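Local coordinates for lactate racemase apoprotein (PDB 2YJG) that interconverts the D- and L-isomers of lactate as a homodimer, using a nickel pincer cofactor built on a nicotinic acid mononucleotide derivative, at residues D41-A46 against L237-D242; S79-P84 against H245-A250; D163-E168 against K184-G189. All blocks are in the same frame, centred on the assembly; numbering follows the deposited sequence.

Contact 1: D41-A46 against L237-D242; sequences DIVKRA and LNVVID
Val43 and Ala46 on helix 39-48 meet Leu237 and Val239 on strand 233-241 in a buried, wholly apolar helix-on-sheet contact, at the side of the mixed sheet that also carries helix 79-91. The axes of the two short segments approach to 9.6 Å, and their directions differ by 141°, so the helix runs roughly against the strand but well off antiparallel.

Leu237 does most of the touching, because its two methyl groups are shared between helix residues one turn apart. CD2 lies 3.6 Å from Val43 CG1, the closest approach between the segments, while CD1 is 4.1 Å from Ala46 CB. With Leu237 CG anti to the backbone N (chi1 163°), the forked end is presented to the helix; the Val43 and Leu237 side chains cross at about a right angle. The other branch of Val43 reaches Val239, two residues along the strand: its CG2 stands 4.3 Å from Val239 CG1, a looser touch. The backbones keep a nearly even spacing, with 7.8 Å between the CA atoms of Val43 and Val239 and 7.6 Å between those of Ala46 and Leu237.

Thr82 and Leu86 of helix 79-91 also touch Leu237, and Ile247 touches Val43. Since only methyl groups meet between the two segments, cohesion here rests on dispersion and exclusion of water, and directional polar bonding is left to the strand edges, where Leu237 pairs with Ala167.

Contact 2: S79-P84 against H245-A250; sequences SRITLP and HKIVNA. With SO4 (sulfate ion), chain D.
The Arg80 guanidinium carries a sulfate ion at its edge, with the sulfur in the guanidinium plane. The shortest bond runs from Arg80 NH2 to sulfate O4, 2.8 Å long with an N-H...O angle of 159°; Arg80 NH1 adds two weak bonds, to O4 and O1, each 3.3 Å. The ion, probably from the crystallisation liquor, also bonds to Lys117 NZ and the backbone N of Glu122, while Arg80 NH2 has a second acceptor in the carbonyl of Ala118. From CG to NE the arginine is extended, which takes its charged end well away from the apolar part of the contact.

That apolar part centres on one methyl group. Ile247 CD1 reaches the first turn of helix 79-91, 3.9 Å from Thr82 CG2 and 4.1 Å from Ile81 CG2. Ile247 CG1 is anti to its carbonyl carbon (chi1 -66°), which carries CD1 toward the helix; the side chain runs past that of Ile81 in the opposite direction while meeting Thr82 at a slant. Thr82 thus divides its two branches: CG2 faces Ile247, and OG1 is hydrogen-bonded to Glu168 OE1.

Strand 247-253 is one of the two outermost strands of the mixed sheet within the chain, antiparallel to strand 233-241, and it enters through a classic beta bulge in which Val248 and Asn249 both face Val240. Two local bonds accompany this entry. Lys246 folds back so that NZ donates to Ile247 O at 2.8 Å, meeting the carbonyl at a C=O...N angle of 143°. Asn249 OD1 accepts from the following backbone N, that of Ala250, at 3.0 Å. Beside them, the Ile247 backbone N bonds to Glu39 OE1 on helix 39-48.

Contact 3: D163-E168 against K184-G189; sequences DLLVAE and KSILPG. With EDO (1,2-ethanediol), chain F.
Leu165 and Ile186 reach toward each other tip to tip, CD2 of Leu165 lying 4.0 Å from CD1 of Ile186. Leu165 points from strand 164-170 toward the loop, its CG anti to the backbone N (chi1 -175°). Ile186 leaves its backbone at an angle, and only its delta methyl bends back to close the gap. Ile69 of strand 66-71 touches both residues.

Two residues on, the approach becomes more intimate. Ala167 and Ser185 point toward each other, their CA atoms 6.5 Å apart; Ala167 CB is 3.7 Å from Ser185 CB and 3.6 Å from Ser185 OG. Both serine atoms thus lie alongside the alanine methyl, and the hydroxyl is bridged to the strand by a water, which donates to both Glu168 O and Ser185 OG at 2.7 Å each. A weak bond joins Ser185 OG to Gly182 O. The Glu168 side chain starts away from this loop, and its carboxylate bonds to Thr70.

Beyond the packed residues, Lys184 NZ bonds to O1 of an ethanediol at 2.7 Å. Gly189 N returns to Lys184 O at 3.0 Å, closing a six-residue loop that includes the cis peptide before Pro188. This is probably the cofactor-attachment loop of the lactate racemase N-terminal domain, packed on strand 164-170 of the mixed sheet; by similarity, Lys184 is the covalent anchor of the nickel-pincer nucleotide.

In the fold
All three contacts draw on one mixed sheet, in which strands 164-170, 233-241 and 247-253 lie side by side. Contacts 1 and 2 have centres about 6 Å apart and are joined by Val240 O to Val248 N, 2.9 Å. Contact 3 is centred about 17 Å from each of them. Leu237 N to Ala167 O, 3.0 Å, ties it to contact 1, and Ser79 OG to Glu168 OE2, 2.7 Å, to contact 2. Arg75, a cofactor-binding residue by similarity, has its side chain about 10, 11 and 9 Å from those of Val239, Thr82 and Ser185 respectively, so these packed residues lie in the second shell of the probable cofactor site or beyond.

Contact 1: D41-A46 against L237-D242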
loop_
_atom_site.group_PDB
_atom_site.type_symbol
_atom_site.label_atom_id
_atom_site.label_comp_id
_atom_site.label_asym_id
_atom_site.label_seq_id
_atom_site.Cartn_x
_atom_site.Cartn_y
_atom_site.Cartn_z
ATOM N N ASP A 41 -8.655 24.769 -0.032
ATOM C CA ASP A 41 -9.629 25.723 0.404
ATOM C C ASP A 41 -10.936 25.608 -0.337
ATOM O O ASP A 41 -11.979 25.919 0.201
ATOM C CB ASP A 41 -9.070 27.162 0.311
ATOM C CG ASP A 41 -8.091 27.474 1.463
ATOM O OD1 ASP A 41 -8.087 26.747 2.445
ATOM O OD2 ASP A 41 -7.280 28.398 1.346
ATOM N N ILE A 42 -10.906 25.188 -1.592
ATOM C CA ILE A 42 -12.182 25.029 -2.320
ATOM C C ILE A 42 -12.954 23.902 -1.671
ATOM O O ILE A 42 -14.147 24.015 -1.429
ATOM C CB ILE A 42 -11.930 24.741 -3.806
ATOM C CG1 ILE A 42 -11.444 26.002 -4.498
ATOM C CG2 ILE A 42 -13.178 24.235 -4.451
ATOM C CD1 ILE A 42 -11.050 25.762 -5.877
ATOM N N VAL A 43 -12.252 22.801 -1.383
ATOM C CA VAL A 43 -12.838 21.653 -0.721
ATOM C C VAL A 43 -13.391 22.006 0.672
ATOM O O VAL A 43 -14.543 21.742 0.949
ATOM C CB VAL A 43 -11.872 20.435 -0.657
ATOM C CG1 VAL A 43 -12.532 19.282 0.082
ATOM C CG2 VAL A 43 -11.470 20.032 -2.064
ATOM N N LYS A 44 -12.600 22.658 1.524
ATOM C CA LYS A 44 -13.084 23.044 2.855
ATOM C C LYS A 44 -14.317 23.953 2.793
ATOM O O LYS A 44 -15.256 23.794 3.571
ATOM C CB LYS A 44 -11.991 23.749 3.650
ATOM C CG LYS A 44 -10.864 22.890 4.180
ATOM C CD LYS A 44 -11.231 22.318 5.555
ATOM C CE LYS A 44 -11.524 23.389 6.640
ATOM N NZ LYS A 44 -12.778 23.175 7.567
ATOM N N ARG A 45 -14.322 24.904 1.870
ATOM C CA ARG A 45 -15.493 25.763 1.684
ATOM C C ARG A 45 -16.745 24.928 1.466
ATOM O O ARG A 45 -17.777 25.178 2.088
ATOM C CB ARG A 45 -15.287 26.746 0.500
ATOM C CG ARG A 45 -16.434 27.734 0.237
ATOM C CD ARG A 45 -16.219 28.605 -1.022
ATOM N NE ARG A 45 -16.176 27.801 -2.244
ATOM C CZ ARG A 45 -16.064 28.267 -3.492
ATOM N NH1 ARG A 45 -16.016 29.577 -3.741
ATOM N NH2 ARG A 45 -16.020 27.398 -4.510
ATOM N N ALA A 46 -16.657 23.941 0.575
ATOM C CA ALA A 46 -17.782 23.027 0.339
ATOM C C ALA A 46 -18.204 22.346 1.608
ATOM O O ALA A 46 -19.377 22.289 1.929
ATOM C CB ALA A 46 -17.404 21.945 -0.696
ATOM N N LEU A 237 -19.166 14.534 -1.197
ATOM C CA LEU A 237 -18.269 15.652 -1.554
ATOM C C LEU A 237 -17.978 15.324 -2.992
ATOM O O LEU A 237 -17.437 14.253 -3.284
ATOM C CB LEU A 237 -16.990 15.677 -0.720
ATOM C CG LEU A 237 -15.868 16.536 -1.312
ATOM C CD1 LEU A 237 -16.287 18.009 -1.288
ATOM C CD2 LEU A 237 -14.500 16.333 -0.702
ATOM N N ASN A 238 -18.409 16.176 -3.900
ATOM C CA ASN A 238 -18.053 15.989 -5.332
ATOM C C ASN A 238 -17.294 17.216 -5.851
ATOM O O ASN A 238 -17.730 18.332 -5.624
ATOM C CB ASN A 238 -19.301 15.805 -6.192
ATOM C CG ASN A 238 -19.868 14.410 -6.169
ATOM O OD1 ASN A 238 -19.459 13.514 -5.408
ATOM N ND2 ASN A 238 -20.849 14.224 -7.002
ATOM N N VAL A 239 -16.185 16.995 -6.534
ATOM C CA VAL A 239 -15.389 18.043 -7.102
ATOM C C VAL A 239 -15.656 18.186 -8.604
ATOM O O VAL A 239 -16.224 17.310 -9.261
ATOM C CB VAL A 239 -13.887 17.861 -6.831
ATOM C CG1 VAL A 239 -13.535 18.059 -5.335
ATOM C CG2 VAL A 239 -13.344 16.532 -7.360
ATOM N N VAL A 240 -15.295 19.352 -9.098
ATOM C CA VAL A 240 -15.251 19.621 -10.515
ATOM C C VAL A 240 -13.791 19.937 -10.769
ATOM O O VAL A 240 -13.181 20.734 -10.070
ATOM C CB VAL A 240 -16.140 20.736 -10.907
ATOM C CG1 VAL A 240 -15.937 21.033 -12.390
ATOM C CG2 VAL A 240 -17.630 20.387 -10.601
ATOM N N ILE A 241 -13.228 19.311 -11.783
ATOM C CA ILE A 241 -11.812 19.405 -12.024
ATOM C C ILE A 241 -11.577 19.862 -13.482
ATOM O O ILE A 241 -12.417 19.632 -14.351
ATOM C CB ILE A 241 -11.075 18.053 -11.703
ATOM C CG1 ILE A 241 -11.572 16.904 -12.599
ATOM C CG2 ILE A 241 -11.252 17.638 -10.237
ATOM C CD1 ILE A 241 -10.718 15.517 -12.564
ATOM N N ASP A 242 -10.438 20.507 -13.721
ATOM C CA ASP A 242 -10.069 20.949 -15.059
ATOM C C ASP A 242 -9.325 19.848 -15.805
ATOM O O ASP A 242 -9.153 18.745 -15.282
ATOM C CB ASP A 242 -9.294 22.290 -14.990
ATOM C CG ASP A 242 -7.915 22.182 -14.347
ATOM O OD1 ASP A 242 -7.400 21.077 -14.131
ATOM O OD2 ASP A 242 -7.322 23.256 -14.026
#

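Contact 2: S79-P84 against H245-A250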
loop_
_atom_site.group_PDB
_atom_site.type_symbol
_atom_site.label_atom_id
_atom_site.label_comp_id
_atom_site.label_asym_id
_atom_site.label_seq_id
_atom_site.Cartn_x
_atom_site.Cartn_y
_atom_site.Cartn_z
ATOM N N SER A 79 -7.973 12.235 -4.859
ATOM C CA SER A 79 -8.228 11.819 -3.488
ATOM C C SER A 79 -7.128 12.111 -2.480
ATOM O O SER A 79 -7.391 12.101 -1.280
ATOM C CB SER A 79 -8.630 10.340 -3.446
ATOM O OG SER A 79 -9.766 10.085 -4.253
ATOM N N ARG A 80 -5.883 12.314 -2.933
ATOM C CA ARG A 80 -4.836 12.752 -2.015
ATOM C C ARG A 80 -5.225 14.067 -1.335
ATOM O O ARG A 80 -4.761 14.381 -0.272
ATOM C CB ARG A 80 -3.483 12.914 -2.751
ATOM C CG ARG A 80 -2.854 11.648 -3.229
ATOM C CD ARG A 80 -1.852 11.930 -4.399
ATOM N NE ARG A 80 -1.139 10.723 -4.874
ATOM C CZ ARG A 80 -0.072 10.157 -4.284
ATOM N NH1 ARG A 80 0.431 10.639 -3.158
ATOM N NH2 ARG A 80 0.494 9.066 -4.816
ATOM N N ILE A 81 -6.050 14.874 -1.994
ATOM C CA ILE A 81 -6.468 16.135 -1.437
ATOM C C ILE A 81 -7.768 15.957 -0.650
ATOM O O ILE A 81 -7.891 16.385 0.507
ATOM C CB ILE A 81 -6.656 17.179 -2.516
ATOM C CG1 ILE A 81 -5.288 17.550 -3.157
ATOM C CG2 ILE A 81 -7.361 18.383 -1.882
ATOM C CD1 ILE A 81 -5.388 18.332 -4.475
ATOM N N THR A 82 -8.719 15.264 -1.252
ATOM C CA THR A 82 -10.078 15.224 -0.719
ATOM C C THR A 82 -10.255 14.283 0.468
ATOM O O THR A 82 -10.911 14.648 1.428
ATOM C CB THR A 82 -11.080 14.820 -1.814
ATOM O OG1 THR A 82 -10.656 13.592 -2.396
ATOM C CG2 THR A 82 -11.202 15.923 -2.893
ATOM N N LEU A 83 -9.651 13.094 0.422
ATOM C CA LEU A 83 -9.816 12.142 1.538
ATOM C C LEU A 83 -9.316 12.641 2.907
ATOM O O LEU A 83 -10.050 12.476 3.883
ATOM C CB LEU A 83 -9.229 10.797 1.176
ATOM C CG LEU A 83 -10.113 10.009 0.209
ATOM C CD1 LEU A 83 -9.385 8.731 -0.237
ATOM C CD2 LEU A 83 -11.558 9.681 0.869
ATOM N N PRO A 84 -8.098 13.260 2.983
ATOM C CA PRO A 84 -7.709 13.764 4.302
ATOM C C PRO A 84 -8.662 14.812 4.861
ATOM O O PRO A 84 -8.821 14.937 6.097
ATOM C CB PRO A 84 -6.352 14.391 4.049
ATOM C CG PRO A 84 -5.756 13.603 2.981
ATOM C CD PRO A 84 -6.945 13.294 2.051
ATOM N N HIS A 245 -6.653 17.963 -13.987
ATOM C CA HIS A 245 -7.131 17.304 -12.764
ATOM C C HIS A 245 -7.032 18.177 -11.528
ATOM O O HIS A 245 -7.187 17.686 -10.428
ATOM C CB HIS A 245 -6.485 15.932 -12.474
ATOM C CG HIS A 245 -6.683 14.905 -13.548
ATOM N ND1 HIS A 245 -7.591 15.049 -14.577
ATOM C CD2 HIS A 245 -6.094 13.695 -13.736
ATOM C CE1 HIS A 245 -7.539 13.983 -15.362
ATOM N NE2 HIS A 245 -6.643 13.146 -14.872
ATOM N N LYS A 246 -6.833 19.481 -11.704
ATOM C CA LYS A 246 -6.929 20.452 -10.611
ATOM C C LYS A 246 -8.382 20.744 -10.217
ATOM O O LYS A 246 -9.253 20.959 -11.085
ATOM C CB LYS A 246 -6.219 21.766 -11.021
ATOM C CG LYS A 246 -6.203 22.837 -9.969
ATOM C CD LYS A 246 -6.325 24.270 -10.572
ATOM C CE LYS A 246 -6.605 25.323 -9.438
ATOM N NZ LYS A 246 -8.045 25.638 -9.034
ATOM N N ILE A 247 -8.653 20.735 -8.908
ATOM C CA ILE A 247 -9.981 21.063 -8.389
ATOM C C ILE A 247 -10.229 22.524 -8.636
ATOM O O ILE A 247 -9.377 23.339 -8.260
ATOM C CB ILE A 247 -10.116 20.769 -6.864
ATOM C CG1 ILE A 247 -10.007 19.255 -6.636
ATOM C CG2 ILE A 247 -11.429 21.324 -6.291
ATOM C CD1 ILE A 247 -9.823 18.840 -5.144
ATOM N N VAL A 248 -11.355 22.838 -9.281
ATOM C CA VAL A 248 -11.807 24.224 -9.559
ATOM C C VAL A 248 -13.107 24.626 -8.863
ATOM O O VAL A 248 -13.441 25.827 -8.732
ATOM C CB VAL A 248 -11.869 24.506 -11.072
ATOM C CG1 VAL A 248 -10.509 24.384 -11.682
ATOM C CG2 VAL A 248 -12.866 23.573 -11.760
ATOM N N ASN A 249 -13.851 23.646 -8.379
ATOM C CA ASN A 249 -15.017 23.845 -7.550
ATOM C C ASN A 249 -15.310 22.521 -6.816
ATOM O O ASN A 249 -14.797 21.454 -7.168
ATOM C CB ASN A 249 -16.234 24.266 -8.395
ATOM C CG ASN A 249 -17.229 25.206 -7.663
ATOM O OD1 ASN A 249 -17.300 25.305 -6.429
ATOM N ND2 ASN A 249 -18.032 25.873 -8.456
ATOM N N ALA A 250 -16.214 22.615 -5.876
ATOM C CA ALA A 250 -16.599 21.530 -5.003
ATOM C C ALA A 250 -17.940 21.776 -4.360
ATOM O O ALA A 250 -18.297 22.948 -4.025
ATOM C CB ALA A 250 -15.508 21.301 -3.929
HETATM S S SO4 D . 3.584 8.493 -2.321
HETATM O O1 SO4 D . 3.060 9.544 -1.485
HETATM O O2 SO4 D . 5.006 8.554 -2.552
HETATM O O3 SO4 D . 3.282 7.174 -1.800
HETATM O O4 SO4 D . 2.927 8.509 -3.606
#

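Contact 3: D163-E168 against K184-G189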
loop_
_atom_site.group_PDB
_atom_site.type_symbol
_atom_site.label_atom_id
_atom_site.label_comp_id
_atom_site.label_asym_id
_atom_site.label_seq_id
_atom_site.Cartn_x
_atom_site.Cartn_y
_atom_site.Cartn_z
ATOM N N ASP A 163 -23.012 2.732 9.910
ATOM C CA ASP A 163 -23.747 3.759 10.683
ATOM C C ASP A 163 -23.956 5.028 9.924
ATOM O O ASP A 163 -24.977 5.728 10.069
ATOM C CB ASP A 163 -22.870 4.196 11.863
ATOM C CG ASP A 163 -23.207 3.511 13.080
ATOM O OD1 ASP A 163 -24.093 2.606 13.017
ATOM O OD2 ASP A 163 -22.600 3.864 14.112
ATOM N N LEU A 164 -22.947 5.383 9.142
ATOM C CA LEU A 164 -23.061 6.520 8.259
ATOM C C LEU A 164 -22.358 6.140 6.985
ATOM O O LEU A 164 -21.219 5.609 7.008
ATOM C CB LEU A 164 -22.439 7.744 8.894
ATOM C CG LEU A 164 -22.452 9.052 8.132
ATOM C CD1 LEU A 164 -23.860 9.582 8.082
ATOM C CD2 LEU A 164 -21.423 10.079 8.713
ATOM N N LEU A 165 -23.034 6.354 5.867
ATOM C CA LEU A 165 -22.454 6.152 4.570
ATOM C C LEU A 165 -22.275 7.470 3.843
ATOM O O LEU A 165 -23.232 8.245 3.682
ATOM C CB LEU A 165 -23.335 5.224 3.750
ATOM C CG LEU A 165 -22.798 4.793 2.368
ATOM C CD1 LEU A 165 -21.394 4.026 2.471
ATOM C CD2 LEU A 165 -23.812 3.973 1.611
ATOM N N VAL A 166 -21.040 7.687 3.383
ATOM C CA VAL A 166 -20.610 8.895 2.716
ATOM C C VAL A 166 -20.003 8.510 1.349
ATOM O O VAL A 166 -19.479 7.402 1.193
ATOM C CB VAL A 166 -19.535 9.615 3.603
ATOM C CG1 VAL A 166 -18.897 10.736 2.896
ATOM C CG2 VAL A 166 -20.177 10.142 4.838
ATOM N N ALA A 167 -19.956 9.447 0.416
ATOM C CA ALA A 167 -19.196 9.210 -0.848
ATOM C C ALA A 167 -18.519 10.461 -1.337
ATOM O O ALA A 167 -19.026 11.583 -1.118
ATOM C CB ALA A 167 -20.121 8.735 -1.939
ATOM N N GLU A 168 -17.400 10.261 -2.034
ATOM C CA GLU A 168 -16.782 11.312 -2.756
ATOM C C GLU A 168 -16.762 10.955 -4.231
ATOM O O GLU A 168 -16.991 9.806 -4.637
ATOM C CB GLU A 168 -15.398 11.634 -2.249
ATOM C CG GLU A 168 -14.351 10.548 -2.431
ATOM C CD GLU A 168 -12.916 11.088 -2.439
ATOM O OE1 GLU A 168 -12.728 12.298 -2.166
ATOM O OE2 GLU A 168 -11.974 10.300 -2.732
ATOM N N LYS A 184 -23.915 7.757 -8.506
ATOM C CA LYS A 184 -23.100 6.732 -9.198
ATOM C C LYS A 184 -22.083 6.007 -8.317
ATOM O O LYS A 184 -21.570 4.919 -8.673
ATOM C CB LYS A 184 -22.403 7.292 -10.457
ATOM C CG LYS A 184 -23.283 7.254 -11.677
ATOM C CD LYS A 184 -22.552 7.485 -13.024
ATOM C CE LYS A 184 -21.883 6.233 -13.519
ATOM N NZ LYS A 184 -21.343 6.491 -14.859
ATOM N N SER A 185 -21.762 6.599 -7.182
ATOM C CA SER A 185 -20.965 5.888 -6.175
ATOM C C SER A 185 -21.698 4.610 -5.683
ATOM O O SER A 185 -21.046 3.694 -5.190
ATOM C CB SER A 185 -20.616 6.815 -5.012
ATOM O OG SER A 185 -19.777 7.871 -5.457
ATOM N N ILE A 186 -23.032 4.581 -5.757
ATOM C CA ILE A 186 -23.798 3.427 -5.351
ATOM C C ILE A 186 -24.054 2.494 -6.523
ATOM O O ILE A 186 -23.655 1.346 -6.465
ATOM C CB ILE A 186 -25.121 3.787 -4.693
ATOM C CG1 ILE A 186 -24.893 4.835 -3.596
ATOM C CG2 ILE A 186 -25.884 2.510 -4.278
ATOM C CD1 ILE A 186 -24.058 4.363 -2.356
ATOM N N LEU A 187 -24.694 2.996 -7.585
ATOM C CA LEU A 187 -24.985 2.183 -8.753
ATOM C C LEU A 187 -24.459 2.975 -9.965
ATOM O O LEU A 187 -24.978 4.034 -10.278
ATOM C CB LEU A 187 -26.491 1.934 -8.852
ATOM C CG LEU A 187 -27.053 1.139 -10.030
ATOM C CD1 LEU A 187 -26.534 -0.287 -10.053
ATOM C CD2 LEU A 187 -28.605 1.189 -10.091
ATOM N N PRO A 188 -23.382 2.495 -10.616
ATOM C CA PRO A 188 -22.802 1.178 -10.462
ATOM C C PRO A 188 -21.744 0.938 -9.373
ATOM O O PRO A 188 -21.332 -0.217 -9.170
ATOM C CB PRO A 188 -22.201 0.938 -11.835
ATOM C CG PRO A 188 -21.713 2.390 -12.301
ATOM C CD PRO A 188 -22.628 3.339 -11.575
ATOM N N GLY A 189 -21.263 1.976 -8.703
ATOM C CA GLY A 189 -19.975 1.915 -8.039
ATOM C C GLY A 189 -19.732 0.776 -7.057
ATOM O O GLY A 189 -18.637 0.168 -7.049
HETATM C C1 EDO F . -19.517 3.703 -16.801
HETATM O O1 EDO F . -20.213 4.225 -15.664
HETATM C C2 EDO F . -20.416 3.691 -18.016
HETATM O O2 EDO F . -20.416 2.368 -18.560
HETATM O O HOH W 1 -17.138 7.259 -5.576
#